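Local coordinates for protein group 3 allergen SMIPP-S YvT004A06 (Sarcoptes scabiei type hominis, PDB 3H7T) that adopts the trypsin-like fold of a serine protease but belongs to the scabies mite's inactivated paralogues, so it probably lacks proteolytic activity, and binds zinc ions, at residues K157-D162 / S205-F210. Numbering follows the deposited sequence.
Sequences KQIEAD and SMPSEF. With ZN (zinc ion), chain F.
Ile159 reaches across to Met206 and Phe210, and the contact is purely apolar, with no hydrogen bond between 157-162 and 205-210. The delta carbon of the isoleucine does most of the touching: CD1 lies 3.6 Å from Met206 CE, with Pro207 CD, part of a compact apolar ring, somewhat farther off. With chi1 at 61°, CG1 sits between the backbone N and the carbonyl carbon, and Ile159 CG1 and CG2 each lie 3.9 Å from Phe210 CZ. CD1 approaches the same CZ obliquely, at 3.8 Å. Two gamma branches and a delta carbon thus let one residue meet both ring and methionine.

Met206 touches Ile159 and Ala161 across the contact and the Phe210 ring within its own segment. Its flexible chain, bent at chi2 (-59°) and chi3 (-61°), brings CE over one face of that ring, 3.4 Å above the plane and offset toward the rim. Phe210 suits its place because its broad flat ring takes the methionine methyl and the isoleucine carbons on the same side. Ala161 is short enough to fit against the bulky sulfur, with CB 3.8 Å from Met206 SD. Tyr156 of helix 149-157 also touches Ala161 and Met206.

A Schellman motif ends that helix, with Ala161 N bonded to Tyr156 O and Glu160 N to Lys157 O (2.9 Å). Glu160 is its C-prime residue, with positive phi, and the turn directs the CB atoms of Ile159 and Ala161 toward 205-210.

Next to Phe210, Glu209 OE2 binds zinc at 2.2 Å, while OE1 accepts a hydrogen bond from a water that also coordinates the metal. Glu178 supplies another ligand. Dispersion between apolar side chains, with Met206 and Ala161 buried and Ile159 at the exposed margin, therefore joins the helix end to the loop before strand 212-216; the adjoining zinc would be expected to offset part of the negative charge of Glu209, Glu178 and nearby Glu175.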
ATOM      1  N   LYS A 157       0.392  20.607  -8.848  1.00 25.23           N
ATOM      2  CA  LYS A 157       1.184  21.618  -9.551  1.00 26.70           C
ATOM      3  C   LYS A 157       1.171  22.975  -8.836  1.00 28.41           C
ATOM      4  O   LYS A 157       2.138  23.732  -8.945  1.00 28.31           O
ATOM      5  CB  LYS A 157       0.700  21.781 -10.997  1.00 26.42           C
ATOM      6  CG  LYS A 157       1.656  22.546 -11.903  1.00 27.26           C
ATOM      7  CD  LYS A 157       1.095  22.673 -13.318  1.00 33.76           C
ATOM      8  N   GLN A 158       0.078  23.265  -8.117  1.00 29.60           N
ATOM      9  CA  GLN A 158      -0.080  24.506  -7.344  1.00 32.13           C
ATOM     10  C   GLN A 158       1.054  24.738  -6.346  1.00 32.44           C
ATOM     11  O   GLN A 158       1.425  25.880  -6.070  1.00 32.98           O
ATOM     12  CB  GLN A 158      -1.405  24.499  -6.571  1.00 32.55           C
ATOM     13  CG  GLN A 158      -2.653  24.801  -7.381  1.00 37.56           C
ATOM     14  CD  GLN A 158      -3.923  24.661  -6.552  1.00 44.26           C
ATOM     15  OE1 GLN A 158      -4.843  23.937  -6.926  1.00 46.42           O
ATOM     16  NE2 GLN A 158      -3.974  25.353  -5.412  1.00 49.46           N
ATOM     17  N   ILE A 159       1.582  23.650  -5.788  1.00 32.25           N
ATOM     18  CA  ILE A 159       2.694  23.735  -4.846  1.00 31.69           C
ATOM     19  C   ILE A 159       3.940  23.082  -5.445  1.00 31.64           C
ATOM     20  O   ILE A 159       4.813  22.604  -4.722  1.00 31.41           O
ATOM     21  CB  ILE A 159       2.335  23.153  -3.452  1.00 31.88           C
ATOM     22  CG1 ILE A 159       1.974  21.664  -3.536  1.00 31.50           C
ATOM     23  CG2 ILE A 159       1.198  23.953  -2.813  1.00 33.01           C
ATOM     24  CD1 ILE A 159       2.107  20.939  -2.215  1.00 33.95           C
ATOM     25  N   GLU A 160       4.004  23.089  -6.780  1.00 31.45           N
ATOM     26  CA  GLU A 160       5.100  22.490  -7.557  1.00 32.36           C
ATOM     27  C   GLU A 160       5.396  21.036  -7.164  1.00 31.43           C
ATOM     28  O   GLU A 160       6.557  20.644  -7.033  1.00 32.63           O
ATOM     29  CB  GLU A 160       6.381  23.349  -7.465  1.00 33.35           C
ATOM     30  CG  GLU A 160       6.150  24.861  -7.415  1.00 38.47           C
ATOM     31  CD  GLU A 160       6.177  25.532  -8.776  1.00 47.95           C
ATOM     32  OE1 GLU A 160       6.781  26.624  -8.876  1.00 52.27           O
ATOM     33  OE2 GLU A 160       5.600  24.983  -9.743  1.00 50.41           O
ATOM     34  N   ALA A 161       4.349  20.235  -6.971  1.00 29.01           N
ATOM     35  CA  ALA A 161       4.533  18.839  -6.572  1.00 26.62           C
ATOM     36  C   ALA A 161       4.040  17.877  -7.648  1.00 25.08           C
ATOM     37  O   ALA A 161       3.918  16.673  -7.413  1.00 23.11           O
ATOM     38  CB  ALA A 161       3.837  18.563  -5.228  1.00 25.58           C
ATOM     39  N   ASP A 162       3.775  18.416  -8.831  1.00 25.85           N
ATOM     40  CA  ASP A 162       3.215  17.633  -9.934  1.00 26.60           C
ATOM     41  C   ASP A 162       4.098  16.463 -10.384  1.00 26.05           C
ATOM     42  O   ASP A 162       3.616  15.564 -11.061  1.00 26.46           O
ATOM     43  CB  ASP A 162       2.856  18.543 -11.118  1.00 26.84           C
ATOM     44  CG  ASP A 162       3.992  19.469 -11.516  1.00 30.95           C
ATOM     45  OD1 ASP A 162       4.432  19.364 -12.674  1.00 30.94           O
ATOM     46  OD2 ASP A 162       4.442  20.302 -10.682  1.00 33.04           O
ATOM     47  N   SER A 205       6.361  15.215   2.300  1.00 31.31           N
ATOM     48  CA  SER A 205       6.306  16.668   2.106  1.00 33.72           C
ATOM     49  C   SER A 205       4.893  17.224   1.888  1.00 34.49           C
ATOM     50  O   SER A 205       4.691  18.434   1.954  1.00 36.34           O
ATOM     51  CB  SER A 205       7.258  17.129   0.994  1.00 33.43           C
ATOM     52  OG  SER A 205       6.825  16.710  -0.291  1.00 37.64           O
ATOM     53  N   MET A 206       3.919  16.350   1.651  1.00 34.10           N
ATOM     54  CA  MET A 206       2.572  16.795   1.321  1.00 33.38           C
ATOM     55  C   MET A 206       1.711  17.089   2.553  1.00 32.92           C
ATOM     56  O   MET A 206       1.618  16.262   3.464  1.00 33.14           O
ATOM     57  CB  MET A 206       1.874  15.797   0.392  1.00 33.42           C
ATOM     58  CG  MET A 206       2.459  15.738  -1.029  1.00 34.71           C
ATOM     59  SD  MET A 206       2.440  17.292  -1.955  1.00 39.11           S
ATOM     60  CE  MET A 206       0.679  17.611  -2.009  1.00 39.30           C
ATOM     61  N   PRO A 207       1.087  18.279   2.588  1.00 32.20           N
ATOM     62  CA  PRO A 207       0.088  18.561   3.614  1.00 31.30           C
ATOM     63  C   PRO A 207      -1.248  17.942   3.221  1.00 30.44           C
ATOM     64  O   PRO A 207      -1.377  17.410   2.115  1.00 30.57           O
ATOM     65  CB  PRO A 207      -0.018  20.086   3.573  1.00 31.21           C
ATOM     66  CG  PRO A 207       0.219  20.412   2.135  1.00 31.83           C
ATOM     67  CD  PRO A 207       1.264  19.422   1.668  1.00 32.48           C
ATOM     68  N   SER A 208      -2.235  18.010   4.110  1.00 29.84           N
ATOM     69  CA  SER A 208      -3.586  17.586   3.757  1.00 28.95           C
ATOM     70  C   SER A 208      -4.239  18.559   2.770  1.00 29.01           C
ATOM     71  O   SER A 208      -3.643  19.579   2.391  1.00 28.72           O
ATOM     72  CB  SER A 208      -4.454  17.374   5.005  1.00 28.55           C
ATOM     73  OG  SER A 208      -4.592  18.564   5.756  1.00 25.86           O
ATOM     74  N   GLU A 209      -5.468  18.224   2.371  1.00 29.57           N
ATOM     75  CA  GLU A 209      -6.266  18.942   1.359  1.00 29.87           C
ATOM     76  C   GLU A 209      -5.941  18.525  -0.072  1.00 28.95           C
ATOM     77  O   GLU A 209      -6.646  18.908  -1.005  1.00 31.48           O
ATOM     78  CB  GLU A 209      -6.213  20.476   1.515  1.00 30.43           C
ATOM     79  CG  GLU A 209      -6.650  21.002   2.879  1.00 36.29           C
ATOM     80  CD  GLU A 209      -8.103  20.719   3.217  1.00 40.23           C
ATOM     81  OE1 GLU A 209      -8.994  21.049   2.405  1.00 44.65           O
ATOM     82  OE2 GLU A 209      -8.358  20.189   4.319  1.00 45.81           O
ATOM     83  N   PHE A 210      -4.882  17.741  -0.249  1.00 26.41           N
ATOM     84  CA  PHE A 210      -4.563  17.173  -1.554  1.00 23.94           C
ATOM     85  C   PHE A 210      -4.981  15.706  -1.524  1.00 22.20           C
ATOM     86  O   PHE A 210      -4.931  15.075  -0.463  1.00 22.15           O
ATOM     87  CB  PHE A 210      -3.070  17.293  -1.869  1.00 23.01           C
ATOM     88  CG  PHE A 210      -2.565  18.722  -1.936  1.00 27.27           C
ATOM     89  CD1 PHE A 210      -2.345  19.335  -3.161  1.00 27.67           C
ATOM     90  CD2 PHE A 210      -2.306  19.447  -0.771  1.00 28.05           C
ATOM     91  CE1 PHE A 210      -1.869  20.646  -3.236  1.00 30.10           C
ATOM     92  CE2 PHE A 210      -1.837  20.763  -0.841  1.00 25.00           C
ATOM     93  CZ  PHE A 210      -1.626  21.359  -2.077  1.00 29.89           C
TER
HETATM   94 ZN    ZN F 239     -10.513  20.203   4.739  1.00 52.34          ZN
HETATM   95  O   HOH W   1     -11.238  21.617   3.569  1.00 29.22           O